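Local coordinates for protein homospermidine synthase (Legionella pneumophila subsp. pneumophila str. Philadelphia 1, PDB 2PH5) that binds NAD in a Rossmann-type domain and probably makes homospermidine, at residues K9-N14 with K35-P40; K13-I18 with T80-D85; M29-E34 with Q384-N389; S41-I46 with Y59-K64. All blocks are in the same frame, centred on the assembly; numbering follows the deposited sequence.

Contact 1: K9-N14 with K35-P40; sequences KILFKN and KFDIKP
A single bridge between two loop segments, at the edge of the Rossmann-type domain, ties Ile10 to Phe36, where the chain leaves helix 23-35 on its way to strand 43-47. Ile10 is held through both its backbone N and its backbone O: the N donates to Lys35 O at 3.0 Å, a somewhat bent bond, and the O accepts from Asp37 N at 3.0 Å, nearly straight at 168°. Phe36 CA also sends a CA-H...O contact to Ile10 O, so this carbonyl meets both Phe36 and Asp37.

Side chains pack beside the bridge. With CG beside the backbone N (chi1 -68°), the Phe36 ring keeps its CD1 3.9 Å from Ile10 CB, the two side chains crossing at a slant, while Phe12 CB approaches the same ring atom. Farther on, Phe12 and Ile38 run alongside each other, and Ile38 CD1 meets the ring edge at Phe12 CD1, 3.5 Å away. Lys9 crosses Asp37 at about a right angle, Lys9 CG to Asp37 CB 3.5 Å, and its amine goes on to Phe33 O. Phe16 stacks on Phe12 and meets Phe36 edge-to-face; Ile405 and Ile408 of helix 391-408 also touch Phe36.

Two backbone bonds fix the alignment of the loops, while the lysine-aspartate pair meets through its carbon chains, NZ and carboxylate remaining apart, and so probably adds more packing than charge.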
# COMPACT_ATOMS: atom_id res chain seq x y z
N LYS A 9 -38.57 12.25 -20.03
CA LYS A 9 -37.65 12.14 -21.15
C LYS A 9 -37.56 13.48 -21.88
O LYS A 9 -38.49 13.87 -22.58
CB LYS A 9 -38.14 11.07 -22.12
CG LYS A 9 -37.04 10.36 -22.88
CD LYS A 9 -36.49 9.20 -22.10
CE LYS A 9 -35.78 8.23 -23.03
NZ LYS A 9 -35.39 6.97 -22.36
N ILE A 10 -36.43 14.17 -21.72
CA ILE A 10 -36.23 15.48 -22.35
C ILE A 10 -36.14 15.38 -23.88
O ILE A 10 -35.39 14.57 -24.41
CB ILE A 10 -34.93 16.15 -21.84
CG1 ILE A 10 -34.81 15.98 -20.31
CG2 ILE A 10 -34.91 17.62 -22.24
CD1 ILE A 10 -35.94 16.57 -19.51
N LEU A 11 -36.90 16.22 -24.58
CA LEU A 11 -36.88 16.22 -26.04
C LEU A 11 -35.70 17.04 -26.54
O LEU A 11 -35.45 18.15 -26.06
CB LEU A 11 -38.19 16.81 -26.60
CG LEU A 11 -39.47 16.00 -26.37
CD1 LEU A 11 -40.68 16.83 -26.77
CD2 LEU A 11 -39.42 14.71 -27.17
N PHE A 12 -34.98 16.49 -27.51
CA PHE A 12 -33.81 17.15 -28.07
C PHE A 12 -33.83 17.01 -29.58
O PHE A 12 -33.74 15.90 -30.12
CB PHE A 12 -32.54 16.53 -27.49
CG PHE A 12 -31.31 17.34 -27.74
CD1 PHE A 12 -30.29 16.85 -28.55
CD2 PHE A 12 -31.17 18.59 -27.15
CE1 PHE A 12 -29.14 17.60 -28.78
CE2 PHE A 12 -30.02 19.35 -27.37
CZ PHE A 12 -29.00 18.85 -28.19
N LYS A 13 -33.96 18.14 -30.27
CA LYS A 13 -34.02 18.16 -31.73
C LYS A 13 -32.67 18.34 -32.41
O LYS A 13 -32.58 18.34 -33.64
CB LYS A 13 -34.99 19.25 -32.20
CG LYS A 13 -36.42 18.75 -32.44
CD LYS A 13 -36.46 17.77 -33.62
CE LYS A 13 -37.89 17.30 -33.93
NZ LYS A 13 -37.96 16.33 -35.07
N ASN A 14 -31.61 18.49 -31.62
CA ASN A 14 -30.28 18.67 -32.19
C ASN A 14 -29.41 17.43 -32.10
O ASN A 14 -29.92 16.31 -32.02
CB ASN A 14 -29.59 19.86 -31.52
CG ASN A 14 -30.12 21.18 -32.04
OD1 ASN A 14 -31.30 21.49 -31.88
ND2 ASN A 14 -29.26 21.96 -32.68
N LYS A 35 -32.00 9.82 -20.41
CA LYS A 35 -32.60 11.12 -20.12
C LYS A 35 -33.08 11.88 -21.35
O LYS A 35 -33.77 12.89 -21.24
CB LYS A 35 -31.59 11.98 -19.36
CG LYS A 35 -31.43 11.62 -17.91
CD LYS A 35 -32.56 12.23 -17.13
CE LYS A 35 -32.32 12.15 -15.65
NZ LYS A 35 -33.48 12.77 -14.96
N PHE A 36 -32.72 11.40 -22.54
CA PHE A 36 -33.12 12.09 -23.76
C PHE A 36 -33.87 11.20 -24.73
O PHE A 36 -33.48 10.06 -24.97
CB PHE A 36 -31.89 12.69 -24.45
CG PHE A 36 -31.28 13.82 -23.68
CD1 PHE A 36 -31.76 15.11 -23.82
CD2 PHE A 36 -30.24 13.59 -22.80
CE1 PHE A 36 -31.22 16.16 -23.07
CE2 PHE A 36 -29.69 14.63 -22.04
CZ PHE A 36 -30.18 15.91 -22.18
N ASP A 37 -34.97 11.73 -25.27
CA ASP A 37 -35.78 11.01 -26.24
C ASP A 37 -35.17 11.33 -27.59
O ASP A 37 -35.82 11.86 -28.49
CB ASP A 37 -37.23 11.49 -26.19
CG ASP A 37 -38.10 10.82 -27.23
OD1 ASP A 37 -37.97 9.58 -27.39
OD2 ASP A 37 -38.91 11.52 -27.87
N ILE A 38 -33.90 10.98 -27.70
CA ILE A 38 -33.12 11.24 -28.89
C ILE A 38 -32.87 9.96 -29.69
O ILE A 38 -32.99 8.85 -29.16
CB ILE A 38 -31.79 11.90 -28.47
CG1 ILE A 38 -31.14 12.58 -29.66
CG2 ILE A 38 -30.85 10.87 -27.87
CD1 ILE A 38 -29.93 13.43 -29.28
N LYS A 39 -32.55 10.14 -30.96
CA LYS A 39 -32.27 9.00 -31.83
C LYS A 39 -30.76 8.81 -31.85
O LYS A 39 -30.00 9.76 -31.66
CB LYS A 39 -32.73 9.28 -33.27
CG LYS A 39 -34.00 10.10 -33.41
CD LYS A 39 -34.37 10.31 -34.88
CE LYS A 39 -35.47 11.37 -35.07
NZ LYS A 39 -35.01 12.76 -34.74
N PRO A 40 -30.31 7.57 -32.06
CA PRO A 40 -28.87 7.33 -32.10
C PRO A 40 -28.21 8.13 -33.22
O PRO A 40 -27.06 8.53 -33.10
CB PRO A 40 -28.79 5.82 -32.32
CG PRO A 40 -30.05 5.50 -33.06
CD PRO A 40 -31.06 6.32 -32.30

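Contact 2: K13-I18 with T80-D85; sequences KNRFVI and TLEEND
Asp85 receives Asn14 and Arg15 on its carboxylate, and OD1 takes two hydrogen bonds from opposite faces of the group. Asn14 ND2 donates from one face at 3.0 Å, and OD1 lies close to the plane of the amide, which is turned 76° from the carboxylate; the backbone N of Arg15 donates from the other at 3.2 Å. The same ND2 makes a weak bond to Glu83 O.

The Arg15 side chain doubles back over this carboxylate. Its CG sits between the backbone N and the carbonyl carbon (chi1 61°), and further bends along the chain lay the guanidinium with Asp85 OD2 over one face. The Arg15 NE to Asp85 OD2 distance is 3.2 Å, yet no N-H points at that oxygen, making this salt bridge one of charge alone. At the far end Arg15 NH2 forms a longer salt bridge with Glu82 OE2, 3.5 Å away. A water accepts weakly from Arg15 NH1 and donates to Asp85 OD1.

These groups gather at the start of two neighbouring parallel strands of the Rossmann-type sheet, 16-19 and 86-89, whose backbones pair through Arg15 and Val17 with Phe86. A type II turn from Glu82 to Asp85 brings the acid into place: Asp85 N bonds to Glu82 O, and Glu82 N in turn donates to Asp85 OD2. Beyond the polar cluster Val17 and Thr80 meet tip to tip, Val17 CG1 to Thr80 CG2 3.7 Å, while the Leu81 side chain crosses that of Val17 at a slant. Leu81 also touches Cys103 and Lys106 of helix 96-106.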
# COMPACT_ATOMS: atom_id res chain seq x y z
N LYS A 13 -33.96 18.14 -30.27
CA LYS A 13 -34.02 18.16 -31.73
C LYS A 13 -32.67 18.34 -32.41
O LYS A 13 -32.58 18.34 -33.64
CB LYS A 13 -34.99 19.25 -32.20
CG LYS A 13 -36.42 18.75 -32.44
CD LYS A 13 -36.46 17.77 -33.62
CE LYS A 13 -37.89 17.30 -33.93
NZ LYS A 13 -37.96 16.33 -35.07
N ASN A 14 -31.61 18.49 -31.62
CA ASN A 14 -30.28 18.67 -32.19
C ASN A 14 -29.41 17.43 -32.10
O ASN A 14 -29.92 16.31 -32.02
CB ASN A 14 -29.59 19.86 -31.52
CG ASN A 14 -30.12 21.18 -32.04
OD1 ASN A 14 -31.30 21.49 -31.88
ND2 ASN A 14 -29.26 21.96 -32.68
N ARG A 15 -28.10 17.61 -32.12
CA ARG A 15 -27.23 16.46 -32.05
C ARG A 15 -26.16 16.61 -31.00
O ARG A 15 -25.79 17.73 -30.64
CB ARG A 15 -26.60 16.20 -33.42
CG ARG A 15 -25.74 17.32 -33.93
CD ARG A 15 -26.26 17.88 -35.25
NE ARG A 15 -25.20 17.94 -36.27
CZ ARG A 15 -25.27 18.67 -37.38
NH1 ARG A 15 -26.34 19.41 -37.62
NH2 ARG A 15 -24.27 18.64 -38.25
N PHE A 16 -25.69 15.48 -30.49
CA PHE A 16 -24.65 15.47 -29.48
C PHE A 16 -23.33 15.03 -30.11
O PHE A 16 -23.24 13.91 -30.62
CB PHE A 16 -25.00 14.50 -28.35
CG PHE A 16 -25.98 15.05 -27.35
CD1 PHE A 16 -27.21 14.43 -27.14
CD2 PHE A 16 -25.67 16.17 -26.60
CE1 PHE A 16 -28.11 14.92 -26.19
CE2 PHE A 16 -26.56 16.67 -25.65
CZ PHE A 16 -27.78 16.04 -25.45
N VAL A 17 -22.33 15.90 -30.09
CA VAL A 17 -21.03 15.53 -30.63
C VAL A 17 -20.12 15.25 -29.44
O VAL A 17 -19.76 16.16 -28.70
CB VAL A 17 -20.37 16.66 -31.48
CG1 VAL A 17 -18.96 16.23 -31.90
CG2 VAL A 17 -21.21 16.97 -32.71
N ILE A 18 -19.75 14.00 -29.23
CA ILE A 18 -18.86 13.72 -28.12
C ILE A 18 -17.48 13.32 -28.63
O ILE A 18 -17.34 12.35 -29.38
CB ILE A 18 -19.46 12.63 -27.18
CG1 ILE A 18 -18.33 11.88 -26.48
CG2 ILE A 18 -20.44 11.74 -27.94
CD1 ILE A 18 -18.79 10.70 -25.67
N THR A 80 -18.80 19.61 -37.81
CA THR A 80 -19.69 18.68 -37.16
C THR A 80 -20.67 19.38 -36.22
O THR A 80 -21.61 18.76 -35.72
CB THR A 80 -18.88 17.63 -36.39
OG1 THR A 80 -19.65 16.43 -36.27
CG2 THR A 80 -18.52 18.14 -35.00
N LEU A 81 -20.47 20.68 -36.00
CA LEU A 81 -21.33 21.47 -35.11
C LEU A 81 -22.18 22.54 -35.78
O LEU A 81 -21.67 23.41 -36.48
CB LEU A 81 -20.49 22.13 -34.02
CG LEU A 81 -19.87 21.21 -32.99
CD1 LEU A 81 -18.94 22.02 -32.11
CD2 LEU A 81 -20.95 20.51 -32.18
N GLU A 82 -23.49 22.48 -35.54
CA GLU A 82 -24.44 23.46 -36.08
C GLU A 82 -24.98 24.26 -34.90
O GLU A 82 -24.80 23.87 -33.74
CB GLU A 82 -25.60 22.73 -36.79
CG GLU A 82 -26.01 23.31 -38.15
CD GLU A 82 -25.16 22.79 -39.30
OE1 GLU A 82 -25.47 23.11 -40.48
OE2 GLU A 82 -24.19 22.04 -39.04
N GLU A 83 -25.63 25.38 -35.16
CA GLU A 83 -26.15 26.19 -34.07
C GLU A 83 -27.06 25.38 -33.15
O GLU A 83 -27.95 24.67 -33.61
CB GLU A 83 -26.89 27.41 -34.64
CG GLU A 83 -27.55 28.28 -33.57
CD GLU A 83 -27.54 29.76 -33.92
OE1 GLU A 83 -26.43 30.35 -34.00
OE2 GLU A 83 -28.64 30.33 -34.11
N ASN A 84 -26.81 25.48 -31.84
CA ASN A 84 -27.59 24.77 -30.82
C ASN A 84 -27.19 23.32 -30.57
O ASN A 84 -27.81 22.63 -29.76
CB ASN A 84 -29.09 24.82 -31.15
CG ASN A 84 -29.61 26.22 -31.16
OD1 ASN A 84 -29.44 26.97 -30.18
ND2 ASN A 84 -30.25 26.62 -32.27
N ASP A 85 -26.16 22.86 -31.27
CA ASP A 85 -25.69 21.50 -31.05
C ASP A 85 -24.92 21.50 -29.73
O ASP A 85 -24.68 22.56 -29.15
CB ASP A 85 -24.80 21.03 -32.19
CG ASP A 85 -25.59 20.65 -33.42
OD1 ASP A 85 -26.80 20.35 -33.28
OD2 ASP A 85 -25.01 20.62 -34.53
O HOH W 1 -28.20 21.09 -35.80

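Contact 3: M29-E34 with Q384-N389; sequences MPLIFE and QIAPYN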
# COMPACT_ATOMS: atom_id res chain seq x y z
N MSE A 29 -22.77 7.26 -22.35
CA MSE A 29 -23.75 6.77 -23.31
C MSE A 29 -25.11 6.41 -22.73
O MSE A 29 -26.13 6.96 -23.14
CB MSE A 29 -23.18 5.58 -24.06
CG MSE A 29 -22.13 5.95 -25.06
SE MSE A 29 -22.90 6.89 -26.54
CE MSE A 29 -22.83 5.47 -27.86
N PRO A 30 -25.14 5.47 -21.78
CA PRO A 30 -26.40 5.05 -21.16
C PRO A 30 -27.26 6.20 -20.61
O PRO A 30 -28.47 6.22 -20.82
CB PRO A 30 -25.94 4.11 -20.06
CG PRO A 30 -24.70 3.51 -20.63
CD PRO A 30 -24.02 4.70 -21.22
N LEU A 31 -26.63 7.14 -19.92
CA LEU A 31 -27.35 8.26 -19.32
C LEU A 31 -27.96 9.23 -20.34
O LEU A 31 -28.97 9.87 -20.07
CB LEU A 31 -26.45 9.03 -18.34
CG LEU A 31 -26.28 8.45 -16.92
CD1 LEU A 31 -25.63 7.09 -17.01
CD2 LEU A 31 -25.43 9.38 -16.05
N ILE A 32 -27.35 9.32 -21.51
CA ILE A 32 -27.86 10.22 -22.54
C ILE A 32 -29.15 9.67 -23.14
O ILE A 32 -30.12 10.41 -23.36
CB ILE A 32 -26.83 10.41 -23.65
CG1 ILE A 32 -25.50 10.85 -23.03
CG2 ILE A 32 -27.34 11.43 -24.64
CD1 ILE A 32 -24.37 10.96 -24.03
N PHE A 33 -29.17 8.37 -23.42
CA PHE A 33 -30.36 7.76 -23.98
C PHE A 33 -31.40 7.51 -22.91
O PHE A 33 -32.56 7.23 -23.21
CB PHE A 33 -30.00 6.46 -24.70
CG PHE A 33 -29.22 6.68 -25.95
CD1 PHE A 33 -29.83 7.25 -27.06
CD2 PHE A 33 -27.87 6.34 -26.01
CE1 PHE A 33 -29.10 7.49 -28.23
CE2 PHE A 33 -27.13 6.58 -27.17
CZ PHE A 33 -27.74 7.16 -28.28
N GLU A 34 -30.99 7.62 -21.65
CA GLU A 34 -31.89 7.40 -20.54
C GLU A 34 -32.64 8.68 -20.19
O GLU A 34 -33.79 8.64 -19.76
CB GLU A 34 -31.11 6.91 -19.32
CG GLU A 34 -31.97 6.44 -18.16
CD GLU A 34 -31.14 6.09 -16.93
OE1 GLU A 34 -30.01 5.59 -17.09
OE2 GLU A 34 -31.63 6.30 -15.80
N GLN A 384 -27.34 -1.98 -11.51
CA GLN A 384 -28.75 -2.11 -11.81
C GLN A 384 -29.25 -0.80 -12.40
O GLN A 384 -30.26 -0.77 -13.10
CB GLN A 384 -29.55 -2.49 -10.55
CG GLN A 384 -29.59 -1.41 -9.50
CD GLN A 384 -30.58 -1.73 -8.38
OE1 GLN A 384 -30.48 -2.77 -7.72
NE2 GLN A 384 -31.53 -0.82 -8.15
N ILE A 385 -28.51 0.28 -12.15
CA ILE A 385 -28.86 1.62 -12.63
C ILE A 385 -28.38 1.88 -14.06
O ILE A 385 -29.07 2.56 -14.83
CB ILE A 385 -28.26 2.71 -11.71
CG1 ILE A 385 -29.10 2.82 -10.43
CG2 ILE A 385 -28.23 4.05 -12.42
CD1 ILE A 385 -28.46 3.69 -9.35
N ALA A 386 -27.21 1.36 -14.42
CA ALA A 386 -26.67 1.58 -15.75
C ALA A 386 -25.50 0.67 -16.11
O ALA A 386 -24.65 0.36 -15.26
CB ALA A 386 -26.25 3.03 -15.90
N PRO A 387 -25.43 0.23 -17.38
CA PRO A 387 -24.35 -0.64 -17.84
C PRO A 387 -23.09 0.19 -18.11
O PRO A 387 -23.12 1.42 -18.02
CB PRO A 387 -24.92 -1.23 -19.12
CG PRO A 387 -25.70 -0.08 -19.68
CD PRO A 387 -26.42 0.45 -18.46
N TYR A 388 -22.00 -0.50 -18.43
CA TYR A 388 -20.73 0.15 -18.73
C TYR A 388 -20.38 1.17 -17.65
O TYR A 388 -19.86 2.25 -17.94
CB TYR A 388 -20.84 0.85 -20.09
CG TYR A 388 -21.43 -0.03 -21.15
CD1 TYR A 388 -20.73 -1.14 -21.63
CD2 TYR A 388 -22.71 0.21 -21.66
CE1 TYR A 388 -21.28 -1.99 -22.58
CE2 TYR A 388 -23.28 -0.64 -22.62
CZ TYR A 388 -22.56 -1.74 -23.07
OH TYR A 388 -23.08 -2.60 -24.00
N ASN A 389 -20.67 0.82 -16.41
CA ASN A 389 -20.43 1.70 -15.28
C ASN A 389 -20.07 0.99 -13.99
O ASN A 389 -20.57 -0.11 -13.70
CB ASN A 389 -21.67 2.55 -15.02
CG ASN A 389 -21.67 3.87 -15.77
OD1 ASN A 389 -20.96 4.81 -15.40
ND2 ASN A 389 -22.45 3.94 -16.83
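Apolar packing carries this contact, and Pro30 is at its centre. Its ring and that of Pro387 slide past one another in opposite directions, CG to CG 3.8 Å. The same Pro30 CG lies at the edge of the Tyr388 ring, in its plane, 4.0 Å from Tyr388 CD2; with CG anti to the carbonyl carbon (chi1 -48°), this tyrosine turns its CD2 edge to the proline. Ala386, the first residue past the end of helix 379-385, offers its methyl to two partners: Pro30 CB and Leu31 CD1 each stand 4.3 Å from Ala386 CB.

No hydrogen bond joins the two segments, but polar groups bond close by. Asn389 ND2 donates to Pro387 O at 2.9 Å, a bond that closes the loop locally, and the same nitrogen also reaches Ala27 O, about one turn before Pro30 in helix 23-35. Asn389 OD1 is bonded to Ser393 OG at the start of helix 391-408. Glu34 extends its chain toward Ile385 O without bonding to it, and its other oxygen makes a weak bond to Tyr433 OH.

The contact thus joins the helix that follows the glycine-rich, NAD-binding turn of the Rossmann-type domain to a loop of the saccharopine dehydrogenase C-terminal domain. The fit of the two segments rests on shape, and a nearby polar link is the asparagine amide shared between Pro387 O and Ala27 O.

Contact 4: S41-I46 with Y59-K64; sequences SQVTII and YGVSFK
Ile45 O is gripped by Lys64 N and a water. The amide donates at 2.7 Å, nearly straight (175°) and almost in line with the C=O bond, and the water donates at 2.8 Å; the CA of Phe63 adds a CA-H...O contact. That water is also bonded to Thr44 OG1 and Ser62 OG, linking two hydroxyls on the same face of the sheet. The backbone N of Ile45 donates to Ser62 O at 3.1 Å, a more bent bond.

These bonds pair strands 43-46 and 62-64 in parallel, their directions 22° apart, as the two strands of a beta-alpha-beta unit whose connection includes helix 55-59. Gly60, with positive phi, ends that helix in a Schellman motif and leads into the second strand.

Apolar side chains pack on the face that carries Ile45 and Phe63. Ile45 CG2, anti to the backbone N, approaches the Phe63 ring obliquely, 3.5 Å from Phe63 CD2, while Ile45 and Val61 cross at about a right angle, CG1 near CG1. Val43 and Val61 meet at a slant, CG1 to CG1 3.5 Å. Phe33 of helix 23-35 packs on both valines.

Ile45 also touches Phe21, an NAD-binding residue, and the side chain of Ile46 lies about 5 Å from the bound NAD. The contact joins a water-bridged hydroxyl pair, on the face shared with Ile46, to hydrocarbon packing on the other.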
# COMPACT_ATOMS: atom_id res chain seq x y z
N SER A 41 -28.95 8.38 -34.30
CA SER A 41 -28.40 9.16 -35.41
C SER A 41 -28.07 10.58 -34.96
O SER A 41 -27.30 11.29 -35.60
CB SER A 41 -29.38 9.20 -36.59
OG SER A 41 -30.56 9.91 -36.25
N GLN A 42 -28.65 11.01 -33.84
CA GLN A 42 -28.39 12.34 -33.32
C GLN A 42 -27.14 12.37 -32.46
O GLN A 42 -26.87 13.36 -31.77
CB GLN A 42 -29.58 12.83 -32.51
CG GLN A 42 -30.75 13.29 -33.36
CD GLN A 42 -31.96 13.62 -32.53
OE1 GLN A 42 -32.70 12.73 -32.10
NE2 GLN A 42 -32.16 14.90 -32.26
N VAL A 43 -26.37 11.29 -32.49
CA VAL A 43 -25.15 11.22 -31.71
C VAL A 43 -23.99 10.81 -32.62
O VAL A 43 -24.16 10.00 -33.52
CB VAL A 43 -25.30 10.20 -30.56
CG1 VAL A 43 -24.12 10.31 -29.60
CG2 VAL A 43 -26.61 10.45 -29.82
N THR A 44 -22.83 11.41 -32.40
CA THR A 44 -21.63 11.12 -33.18
C THR A 44 -20.43 11.15 -32.22
O THR A 44 -20.37 12.00 -31.33
CB THR A 44 -21.45 12.16 -34.33
OG1 THR A 44 -20.13 12.07 -34.86
CG2 THR A 44 -21.70 13.57 -33.83
N ILE A 45 -19.50 10.22 -32.40
CA ILE A 45 -18.31 10.09 -31.55
C ILE A 45 -17.01 10.18 -32.36
O ILE A 45 -16.87 9.51 -33.37
CB ILE A 45 -18.27 8.73 -30.83
CG1 ILE A 45 -19.50 8.56 -29.95
CG2 ILE A 45 -16.98 8.59 -30.03
CD1 ILE A 45 -19.62 7.17 -29.38
N ILE A 46 -16.08 10.99 -31.88
CA ILE A 46 -14.78 11.16 -32.53
C ILE A 46 -13.73 10.86 -31.47
O ILE A 46 -13.74 11.48 -30.41
CB ILE A 46 -14.58 12.59 -33.01
CG1 ILE A 46 -15.79 13.02 -33.83
CG2 ILE A 46 -13.26 12.69 -33.78
CD1 ILE A 46 -15.68 14.41 -34.39
N TYR A 59 -25.55 0.82 -29.00
CA TYR A 59 -26.47 1.93 -29.15
C TYR A 59 -26.63 2.36 -30.60
O TYR A 59 -27.54 3.12 -30.94
CB TYR A 59 -26.00 3.10 -28.29
CG TYR A 59 -26.14 2.84 -26.80
CD1 TYR A 59 -27.39 2.95 -26.17
CD2 TYR A 59 -25.04 2.44 -26.04
CE1 TYR A 59 -27.53 2.67 -24.82
CE2 TYR A 59 -25.18 2.16 -24.68
CZ TYR A 59 -26.43 2.28 -24.08
OH TYR A 59 -26.58 1.98 -22.75
N GLY A 60 -25.74 1.86 -31.46
CA GLY A 60 -25.80 2.21 -32.87
C GLY A 60 -25.41 3.65 -33.13
O GLY A 60 -26.03 4.35 -33.94
N VAL A 61 -24.38 4.11 -32.43
CA VAL A 61 -23.91 5.48 -32.60
C VAL A 61 -22.66 5.50 -33.45
O VAL A 61 -21.72 4.73 -33.22
CB VAL A 61 -23.66 6.15 -31.22
CG1 VAL A 61 -22.97 7.48 -31.38
CG2 VAL A 61 -25.00 6.34 -30.51
N SER A 62 -22.66 6.36 -34.46
CA SER A 62 -21.53 6.51 -35.37
C SER A 62 -20.24 6.78 -34.60
O SER A 62 -20.24 7.51 -33.61
CB SER A 62 -21.83 7.67 -36.33
OG SER A 62 -20.68 8.05 -37.07
N PHE A 63 -19.14 6.17 -35.04
CA PHE A 63 -17.84 6.35 -34.39
C PHE A 63 -16.77 6.61 -35.44
O PHE A 63 -16.54 5.79 -36.33
CB PHE A 63 -17.47 5.12 -33.55
CG PHE A 63 -16.15 5.25 -32.83
CD1 PHE A 63 -14.95 5.08 -33.50
CD2 PHE A 63 -16.12 5.56 -31.47
CE1 PHE A 63 -13.72 5.23 -32.84
CE2 PHE A 63 -14.91 5.71 -30.79
CZ PHE A 63 -13.70 5.55 -31.48
N LYS A 64 -16.12 7.76 -35.33
CA LYS A 64 -15.09 8.15 -36.27
C LYS A 64 -13.71 8.10 -35.62
O LYS A 64 -13.45 8.79 -34.64
CB LYS A 64 -15.38 9.56 -36.80
CG LYS A 64 -14.25 10.18 -37.61
CD LYS A 64 -13.98 9.42 -38.89
CE LYS A 64 -12.87 10.08 -39.70
NZ LYS A 64 -12.79 9.50 -41.07
O HOH W 2 -18.67 9.92 -35.51

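In the fold
All four contacts meet on the Rossmann-type domain, their centres 12 to 21 Å apart. Contact 1 comes first along the chain and closes before contact 4 opens; contact 4 is nested within the loops closed by contacts 2 and 3. Contacts 2 and 4 belong to the same parallel sheet, where strand 16-19 lies between 43-47 and 86-89. Contacts 1 and 2 share Lys13 and Asn14. Helix 23-35 relates contacts 1 and 3, and its Phe33 reaches Tyr59 and Val61 of contact 4. Gln42 bonds to Phe12 and Asn14, joining contacts 1, 2 and 4. Contact 3 alone pairs segments far apart in sequence, connecting the NAD-binding domain to the later part of the chain.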